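Local atomic coordinates of conserved domain protein (Porphyromonas gingivalis, PDB entry 3PNN), a protein that is probably a glycosyltransferase with a Rossmann-like alpha/beta/alpha fold, forming glycosidic linkages by transfer of a sugar from an activated donor. Residues K288-E291 / L292-G296; D280-P283 / G284-K288; R86-E89 / G90-C93. All blocks are in the same frame, centred on the assembly; numbering follows the deposited sequence. Where two conformers were deposited one is given.

Contact 1: residues K288-E291 / L292-G296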
ATOM      1  N   LYS A 288      -3.940  17.282  11.970  1.00 30.34           N
ATOM      2  CA  LYS A 288      -2.578  16.769  12.063  0.54 32.36           C
ATOM      3  C   LYS A 288      -1.691  17.351  10.970  1.00 36.28           C
ATOM      4  O   LYS A 288      -0.536  17.706  11.215  1.00 31.36           O
ATOM      5  CB  LYS A 288      -2.553  15.242  11.991  0.54 30.83           C
ATOM      6  CG  LYS A 288      -1.153  14.666  12.109  0.54 31.66           C
ATOM      7  CD  LYS A 288      -0.508  15.045  13.439  0.54 34.18           C
ATOM      8  CE  LYS A 288       0.876  14.438  13.574  0.54 35.87           C
ATOM      9  NZ  LYS A 288       1.496  14.812  14.875  0.54 40.40           N
ATOM     10  N   LEU A 289      -2.223  17.452   9.754  1.00 29.48           N
ATOM     11  CA  LEU A 289      -1.442  18.043   8.671  1.00 26.85           C
ATOM     12  C   LEU A 289      -1.140  19.525   8.960  1.00 32.21           C
ATOM     13  O   LEU A 289      -0.065  20.038   8.635  1.00 30.72           O
ATOM     14  CB  LEU A 289      -2.184  17.902   7.336  1.00 25.39           C
ATOM     15  CG  LEU A 289      -2.305  16.457   6.823  1.00 27.10           C
ATOM     16  CD1 LEU A 289      -3.263  16.401   5.620  1.00 28.13           C
ATOM     17  CD2 LEU A 289      -0.952  15.867   6.453  1.00 27.04           C
ATOM     18  N   ARG A 290      -2.103  20.223   9.547  1.00 32.00           N
ATOM     19  CA  ARG A 290      -1.905  21.637   9.889  1.00 32.35           C
ATOM     20  C   ARG A 290      -0.800  21.771  10.945  1.00 33.48           C
ATOM     21  O   ARG A 290       0.073  22.652  10.859  1.00 32.36           O
ATOM     22  CB  ARG A 290      -3.216  22.255  10.392  1.00 35.68           C
ATOM     23  CG  ARG A 290      -3.270  23.778  10.285  1.00 59.59           C
ATOM     24  CD  ARG A 290      -3.782  24.451  11.560  1.00 71.60           C
ATOM     25  NE  ARG A 290      -5.028  23.876  12.067  1.00 83.45           N
ATOM     26  CZ  ARG A 290      -5.138  23.229  13.227  1.00 90.22           C
ATOM     27  NH1 ARG A 290      -6.312  22.739  13.611  1.00 85.54           N
ATOM     28  NH2 ARG A 290      -4.075  23.074  14.009  1.00 94.96           N
ATOM     29  N   GLU A 291      -0.847  20.890  11.935  1.00 31.18           N
ATOM     30  CA  GLU A 291       0.150  20.885  13.001  0.52 35.89           C
ATOM     31  C   GLU A 291       1.567  20.572  12.498  1.00 35.60           C
ATOM     32  O   GLU A 291       2.532  21.229  12.903  1.00 35.92           O
ATOM     33  CB  GLU A 291      -0.275  19.928  14.121  0.52 41.46           C
ATOM     34  CG  GLU A 291      -1.455  20.450  14.943  0.52 43.25           C
ATOM     35  CD  GLU A 291      -2.179  19.360  15.715  0.52 52.72           C
ATOM     36  OE1 GLU A 291      -1.633  18.245  15.835  0.52 62.28           O
ATOM     37  OE2 GLU A 291      -3.303  19.623  16.198  0.52 52.24           O
ATOM     38  N   LEU A 292       1.699  19.588  11.614  1.00 30.40           N
ATOM     39  CA  LEU A 292       3.004  19.249  11.056  1.00 30.03           C
ATOM     40  C   LEU A 292       3.550  20.392  10.206  1.00 32.26           C
ATOM     41  O   LEU A 292       4.764  20.621  10.146  1.00 33.08           O
ATOM     42  CB  LEU A 292       2.894  17.997  10.188  1.00 25.39           C
ATOM     43  CG  LEU A 292       2.602  16.706  10.945  1.00 30.61           C
ATOM     44  CD1 LEU A 292       2.247  15.590   9.968  1.00 30.88           C
ATOM     45  CD2 LEU A 292       3.809  16.339  11.800  1.00 35.32           C
ATOM     46  N   THR A 293       2.649  21.096   9.533  1.00 30.71           N
ATOM     47  CA  THR A 293       3.040  22.226   8.693  1.00 28.69           C
ATOM     48  C   THR A 293       3.500  23.398   9.562  1.00 34.54           C
ATOM     49  O   THR A 293       4.520  24.025   9.275  1.00 37.92           O
ATOM     50  CB  THR A 293       1.896  22.657   7.751  1.00 33.65           C
ATOM     51  OG1 THR A 293       1.553  21.555   6.894  1.00 32.68           O
ATOM     52  CG2 THR A 293       2.313  23.861   6.900  1.00 33.75           C
ATOM     53  N   GLU A 294       2.758  23.683  10.628  1.00 37.72           N
ATOM     54  CA  GLU A 294       3.160  24.743  11.558  1.00 40.84           C
ATOM     55  C   GLU A 294       4.510  24.427  12.222  1.00 42.28           C
ATOM     56  O   GLU A 294       5.263  25.331  12.584  1.00 44.11           O
ATOM     57  CB  GLU A 294       2.069  24.988  12.611  1.00 42.97           C
ATOM     58  CG  GLU A 294       0.818  25.674  12.046  1.00 56.15           C
ATOM     59  CD  GLU A 294      -0.383  25.650  12.995  1.00 64.50           C
ATOM     60  OE1 GLU A 294      -0.293  25.024  14.074  1.00 65.72           O
ATOM     61  OE2 GLU A 294      -1.426  26.253  12.648  1.00 67.17           O
ATOM     62  N   ALA A 295       4.822  23.146  12.360  1.00 35.62           N
ATOM     63  CA  ALA A 295       6.092  22.725  12.954  1.00 38.60           C
ATOM     64  C   ALA A 295       7.245  22.729  11.956  1.00 39.36           C
ATOM     65  O   ALA A 295       8.378  22.423  12.319  1.00 44.33           O
ATOM     66  CB  ALA A 295       5.963  21.350  13.586  1.00 35.50           C
ATOM     67  N   GLY A 296       6.954  23.066  10.703  1.00 36.61           N
ATOM     68  CA  GLY A 296       7.980  23.143   9.680  1.00 35.53           C
ATOM     69  C   GLY A 296       8.331  21.844   8.970  1.00 34.21           C
ATOM     70  O   GLY A 296       9.288  21.814   8.197  1.00 32.58           O
TER

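Contact 2: residues D280-P283 / G284-K288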
ATOM      1  N   ASP A 280     -16.039  10.798   9.912  1.00 31.45           N
ATOM      2  CA  ASP A 280     -15.779  11.485  11.177  1.00 33.09           C
ATOM      3  C   ASP A 280     -14.291  11.585  11.537  1.00 36.74           C
ATOM      4  O   ASP A 280     -13.908  12.425  12.354  1.00 40.56           O
ATOM      5  CB  ASP A 280     -16.538  10.804  12.325  1.00 48.95           C
ATOM      6  CG  ASP A 280     -17.969  11.311  12.469  1.00 66.69           C
ATOM      7  OD1 ASP A 280     -18.263  12.424  11.978  1.00 68.38           O
ATOM      8  OD2 ASP A 280     -18.796  10.601  13.087  1.00 68.90           O
ATOM      9  N   ASP A 281     -13.461  10.726  10.941  1.00 30.56           N
ATOM     10  CA  ASP A 281     -12.007  10.764  11.168  1.00 30.51           C
ATOM     11  C   ASP A 281     -11.348  11.956  10.466  1.00 37.76           C
ATOM     12  O   ASP A 281     -10.231  12.345  10.799  1.00 32.91           O
ATOM     13  CB  ASP A 281     -11.323   9.497  10.634  1.00 31.95           C
ATOM     14  CG  ASP A 281     -11.743   8.239  11.364  1.00 39.21           C
ATOM     15  OD1 ASP A 281     -12.221   8.345  12.507  1.00 38.37           O
ATOM     16  OD2 ASP A 281     -11.591   7.141  10.783  1.00 40.08           O
ATOM     17  N   ARG A 282     -12.017  12.516   9.466  1.00 30.98           N
ATOM     18  CA  ARG A 282     -11.346  13.497   8.601  1.00 30.12           C
ATOM     19  C   ARG A 282     -10.821  14.779   9.302  1.00 28.94           C
ATOM     20  O   ARG A 282      -9.691  15.196   9.062  1.00 31.10           O
ATOM     21  CB  ARG A 282     -12.219  13.853   7.393  1.00 27.65           C
ATOM     22  CG  ARG A 282     -11.465  14.674   6.352  1.00 29.94           C
ATOM     23  CD  ARG A 282     -12.351  15.053   5.147  1.00 29.92           C
ATOM     24  NE  ARG A 282     -11.610  15.936   4.254  1.00 27.96           N
ATOM     25  CZ  ARG A 282     -11.515  17.247   4.434  1.00 32.07           C
ATOM     26  NH1 ARG A 282     -12.135  17.820   5.463  1.00 30.29           N
ATOM     27  NH2 ARG A 282     -10.813  17.990   3.580  1.00 31.63           N
ATOM     28  N   PRO A 283     -11.639  15.418  10.150  1.00 30.38           N
ATOM     29  CA  PRO A 283     -11.148  16.644  10.798  1.00 28.71           C
ATOM     30  C   PRO A 283      -9.843  16.415  11.583  1.00 31.60           C
ATOM     31  O   PRO A 283      -9.002  17.312  11.647  1.00 30.94           O
ATOM     32  CB  PRO A 283     -12.298  17.017  11.741  1.00 31.64           C
ATOM     33  CG  PRO A 283     -13.501  16.493  11.042  1.00 35.26           C
ATOM     34  CD  PRO A 283     -13.065  15.184  10.438  1.00 33.60           C
ATOM     35  N   GLY A 284      -9.663  15.224  12.139  1.00 34.41           N
ATOM     36  CA  GLY A 284      -8.458  14.932  12.896  1.00 35.65           C
ATOM     37  C   GLY A 284      -7.251  14.888  11.982  1.00 38.73           C
ATOM     38  O   GLY A 284      -6.154  15.302  12.354  1.00 31.88           O
ATOM     39  N   VAL A 285      -7.455  14.387  10.770  1.00 30.41           N
ATOM     40  CA  VAL A 285      -6.385  14.335   9.786  1.00 29.66           C
ATOM     41  C   VAL A 285      -6.055  15.750   9.302  1.00 30.09           C
ATOM     42  O   VAL A 285      -4.886  16.112   9.198  1.00 29.67           O
ATOM     43  CB  VAL A 285      -6.750  13.411   8.600  1.00 28.11           C
ATOM     44  CG1 VAL A 285      -5.643  13.456   7.533  1.00 27.85           C
ATOM     45  CG2 VAL A 285      -6.966  11.974   9.103  1.00 26.84           C
ATOM     46  N   VAL A 286      -7.081  16.541   8.994  1.00 29.28           N
ATOM     47  CA  VAL A 286      -6.877  17.958   8.676  1.00 27.41           C
ATOM     48  C   VAL A 286      -6.023  18.634   9.769  1.00 31.51           C
ATOM     49  O   VAL A 286      -5.066  19.361   9.483  1.00 28.80           O
ATOM     50  CB  VAL A 286      -8.220  18.709   8.543  1.00 28.14           C
ATOM     51  CG1 VAL A 286      -7.994  20.215   8.428  1.00 29.71           C
ATOM     52  CG2 VAL A 286      -9.026  18.190   7.322  1.00 29.65           C
ATOM     53  N   ALA A 287      -6.369  18.387  11.024  1.00 32.45           N
ATOM     54  CA  ALA A 287      -5.652  19.026  12.126  1.00 35.19           C
ATOM     55  C   ALA A 287      -4.193  18.563  12.207  1.00 32.53           C
ATOM     56  O   ALA A 287      -3.292  19.362  12.476  1.00 31.97           O
ATOM     57  CB  ALA A 287      -6.378  18.794  13.455  1.00 32.54           C
ATOM     58  N   LYS A 288      -3.940  17.282  11.970  1.00 30.34           N
ATOM     59  CA  LYS A 288      -2.578  16.769  12.063  0.54 32.36           C
ATOM     60  C   LYS A 288      -1.691  17.351  10.970  1.00 36.28           C
ATOM     61  O   LYS A 288      -0.536  17.706  11.215  1.00 31.36           O
ATOM     62  CB  LYS A 288      -2.553  15.242  11.991  0.54 30.83           C
ATOM     63  CG  LYS A 288      -1.153  14.666  12.109  0.54 31.66           C
ATOM     64  CD  LYS A 288      -0.508  15.045  13.439  0.54 34.18           C
ATOM     65  CE  LYS A 288       0.876  14.438  13.574  0.54 35.87           C
ATOM     66  NZ  LYS A 288       1.496  14.812  14.875  0.54 40.40           N
TER
HETATM   67  O   HOH W   1     -11.624  13.598  13.528  1.00 45.08           O

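Contact 3: residues R86-E89 / G90-C93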
ATOM      1  N   ARG A  86      -6.220  -8.545 -18.132  1.00 40.16           N
ATOM      2  CA  ARG A  86      -4.770  -8.692 -18.048  0.51 39.06           C
ATOM      3  C   ARG A  86      -4.402  -9.887 -17.176  1.00 38.07           C
ATOM      4  O   ARG A  86      -4.017  -9.739 -16.015  1.00 35.03           O
ATOM      5  CB  ARG A  86      -4.117  -7.406 -17.540  0.51 42.65           C
ATOM      6  CG  ARG A  86      -3.201  -6.760 -18.569  0.51 53.80           C
ATOM      7  CD  ARG A  86      -3.636  -5.344 -18.925  0.51 54.34           C
ATOM      8  NE  ARG A  86      -4.757  -5.304 -19.860  0.51 63.24           N
ATOM      9  CZ  ARG A  86      -5.133  -4.217 -20.528  0.51 60.86           C
ATOM     10  NH1 ARG A  86      -6.164  -4.271 -21.358  0.51 61.16           N
ATOM     11  NH2 ARG A  86      -4.474  -3.077 -20.372  0.51 55.72           N
ATOM     12  N   LEU A  87      -4.528 -11.076 -17.764  1.00 39.74           N
ATOM     13  CA  LEU A  87      -4.333 -12.343 -17.074  1.00 40.72           C
ATOM     14  C   LEU A  87      -3.226 -13.139 -17.746  1.00 48.15           C
ATOM     15  O   LEU A  87      -2.918 -12.904 -18.912  1.00 50.74           O
ATOM     16  CB  LEU A  87      -5.632 -13.160 -17.136  1.00 36.59           C
ATOM     17  CG  LEU A  87      -6.867 -12.501 -16.522  1.00 35.76           C
ATOM     18  CD1 LEU A  87      -8.127 -13.294 -16.853  1.00 45.13           C
ATOM     19  CD2 LEU A  87      -6.681 -12.359 -15.019  1.00 38.83           C
ATOM     20  N   PRO A  88      -2.641 -14.101 -17.022  1.00 48.37           N
ATOM     21  CA  PRO A  88      -1.581 -14.932 -17.604  1.00 52.92           C
ATOM     22  C   PRO A  88      -2.053 -15.641 -18.865  1.00 54.95           C
ATOM     23  O   PRO A  88      -3.228 -16.005 -18.971  1.00 51.18           O
ATOM     24  CB  PRO A  88      -1.299 -15.954 -16.504  1.00 47.81           C
ATOM     25  CG  PRO A  88      -1.688 -15.242 -15.236  1.00 49.07           C
ATOM     26  CD  PRO A  88      -2.894 -14.432 -15.611  1.00 46.33           C
ATOM     27  N   GLU A  89      -1.143 -15.823 -19.813  1.00 64.93           N
ATOM     28  CA  GLU A  89      -1.465 -16.527 -21.045  1.00 75.71           C
ATOM     29  C   GLU A  89      -2.175 -17.836 -20.715  1.00 67.01           C
ATOM     30  O   GLU A  89      -1.706 -18.611 -19.883  1.00 61.75           O
ATOM     31  CB  GLU A  89      -0.190 -16.793 -21.847  1.00 98.18           C
ATOM     32  CG  GLU A  89      -0.419 -17.035 -23.332  1.00118.09           C
ATOM     33  CD  GLU A  89       0.881 -17.214 -24.101  1.00131.95           C
ATOM     34  OE1 GLU A  89       1.931 -17.415 -23.455  1.00136.08           O
ATOM     35  OE2 GLU A  89       0.850 -17.154 -25.350  1.00136.03           O
ATOM     36  N   GLY A  90      -3.317 -18.069 -21.353  1.00 68.80           N
ATOM     37  CA  GLY A  90      -4.068 -19.296 -21.140  1.00 65.90           C
ATOM     38  C   GLY A  90      -5.341 -19.097 -20.338  1.00 65.67           C
ATOM     39  O   GLY A  90      -6.235 -19.944 -20.354  1.00 65.49           O
ATOM     40  N   PHE A  91      -5.422 -17.974 -19.628  1.00 60.02           N
ATOM     41  CA  PHE A  91      -6.595 -17.660 -18.822  1.00 58.62           C
ATOM     42  C   PHE A  91      -7.451 -16.589 -19.484  1.00 62.83           C
ATOM     43  O   PHE A  91      -6.935 -15.632 -20.063  1.00 62.59           O
ATOM     44  CB  PHE A  91      -6.181 -17.189 -17.422  1.00 54.21           C
ATOM     45  CG  PHE A  91      -5.698 -18.294 -16.523  1.00 54.04           C
ATOM     46  CD1 PHE A  91      -6.600 -19.082 -15.826  1.00 59.80           C
ATOM     47  CD2 PHE A  91      -4.344 -18.540 -16.367  1.00 56.92           C
ATOM     48  CE1 PHE A  91      -6.158 -20.100 -14.991  1.00 60.40           C
ATOM     49  CE2 PHE A  91      -3.897 -19.556 -15.533  1.00 54.31           C
ATOM     50  CZ  PHE A  91      -4.805 -20.335 -14.847  1.00 53.36           C
ATOM     51  N   SER A  92      -8.763 -16.756 -19.392  1.00 60.81           N
ATOM     52  CA  SER A  92      -9.690 -15.733 -19.851  1.00 63.27           C
ATOM     53  C   SER A  92     -10.501 -15.214 -18.675  1.00 60.91           C
ATOM     54  O   SER A  92     -10.707 -15.924 -17.691  1.00 68.59           O
ATOM     55  CB  SER A  92     -10.623 -16.291 -20.929  1.00 68.67           C
ATOM     56  OG  SER A  92      -9.906 -16.571 -22.117  1.00 74.83           O
ATOM     57  N   CYS A  93     -10.952 -13.969 -18.777  1.00 61.64           N
ATOM     58  CA  CYS A  93     -11.796 -13.380 -17.748  1.00 58.47           C
ATOM     59  C   CYS A  93     -13.234 -13.881 -17.880  1.00 67.94           C
ATOM     60  O   CYS A  93     -13.841 -13.748 -18.944  1.00 65.49           O
ATOM     61  CB  CYS A  93     -11.760 -11.855 -17.854  1.00 53.84           C
ATOM     62  SG  CYS A  93     -12.647 -11.024 -16.542  1.00 66.11           S
TER

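Contact 1: residues K288-E291 / L292-G296
Leu292 N donates to Lys288 O at 2.9 Å and Glu294 N to Arg290 O in the same way, the i to i+4 bonds of the last turns of helix 282-294. Ala295 N to Glu291 O is the final bond of this kind, and a Schellman motif then closes the helix C-terminus: Gly296 N bonds to Thr293 O, and Gly296 takes a positive phi of 85°, which glycine readily adopts. Thr293 adds a side-chain bond to the last turn. Its OG1 lies beside its own backbone N (chi1 -60°) and donates to Leu289 O at 2.8 Å. That Leu289 O also accepts Thr293 N at 3.0 Å, the two donors arriving from opposite faces of the carbonyl plane. In the conformer described, Lys288 bends at chi2 and crosses Leu292, with Lys288 CE 3.9 Å from Leu292 CG. Leu289 and Thr293 turn instead to the loop at Ile28 and Pro30. On the exposed side Arg290 and Glu294 run alongside each other, their flat ends 32° apart. No salt bridge closes between them, since Arg290 NH2 stays 4.3 Å from Glu294 OE1, while Glu294 OE2 approaches Arg290 CD to 3.2 Å.

Contact 2: residues D280-P283 / G284-K288
Arg282 and Val286 lie one helical turn apart in the first turns of helix 282-294, and the arginine brings its guanidinium over the valine. The extended chain of Arg282, with CG opposite the backbone N (chi1 -170°), carries the group along the helix until Val286 CG2 sits 3.5 Å above one face of its plane, displaced toward the rim. Of the guanidinium atoms, Arg282 NH1 comes closest to Val286 CG2, at 3.6 Å. Val286 CG2 is placed beside the valine's own N, which brings it within 3.5 Å of Arg282 O. The polar end of the arginine is engaged elsewhere: NH2 forms a salt bridge with Asp26 and also bonds a glycerol, probably from the crystallisation liquor.

Along the backbone, Val286 N donates to Arg282 O at 2.9 Å in a nearly straight bond (172°), and Ala287 N bonds Pro283 O. The preceding turn is held less firmly, for Asp281 O receives only weak bonds from Val285 N and Gly284 N. The carboxylate of Asp281 is held from two sides of the sequence: OD2 accepts from Tyr278 N just before the helix, and OD1 is hydrogen-bonded to Ser161 OG in a distant part of the chain. Val285 faces inward to Phe274, Val285 CG2 lying 3.7 Å from Asp281 O, whereas Val286 touches Ile28. A water spans the turn, donating to Asp280 O at 2.8 Å and weakly accepting from Gly284 N at 2.9 Å.

Contact 3: residues R86-E89 / G90-C93
Leu87 reaches across the turn toward Phe91 and Cys93. Its CB lies 4.1 Å from Phe91 CB and 4.0 Å from Phe91 O. With CG set beside the backbone N (chi1 -59°), the chain then runs along the returning arm of the loop, so that Leu87 CD1 at the tip packs on the backbone, 3.5 Å from Cys93 N and almost as near Ser92 C. Leu87 CD1 also meets Cys93 CB at 4.0 Å, and Leu87 touches Trp101. The reversal that brings these residues together is a type II beta turn from Pro88 to Phe91, in the long loop between strand 77-81 and helix 103-108. Phe91 N donates to Pro88 O at 3.0 Å, with an N-H...O angle of 159°. Gly90, in the third position, has a phi of 108°, a positive value that glycine readily adopts. Pro88 and Phe91 form a second apolar pair beside this bond: Pro88 CB stands 4.0 Å from Phe91 CD2, and Pro88 O lies at the edge of the phenyl ring, in its plane. Both residues rest on helix 223-239, where Pro88 meets Glu229 and Leu236 and the ring of Phe91 packs against Leu236 and Asn237.

Contact 3 comes first along the chain, in the loop that leaves strand 77-81 for helix 103-108; contacts 2 and 1 follow near the C-terminus. Those two are successive portions of helix 282-294, sharing Lys288, with centres about 12 Å apart: residues 280-288 run from the approach into its first turns and 288-296 cover its end. Both place side chains against Phe274 and Ile28, so one face of the helix packs on the loops holding these two residues. The turn at 86-93 lies on the opposite side of the chain's centre, its centre about 42 Å from that of contact 2 and 47 Å from that of contact 1, and packs instead on helix 223-239. The three thus mark two distant surface regions of a single-chain assembly.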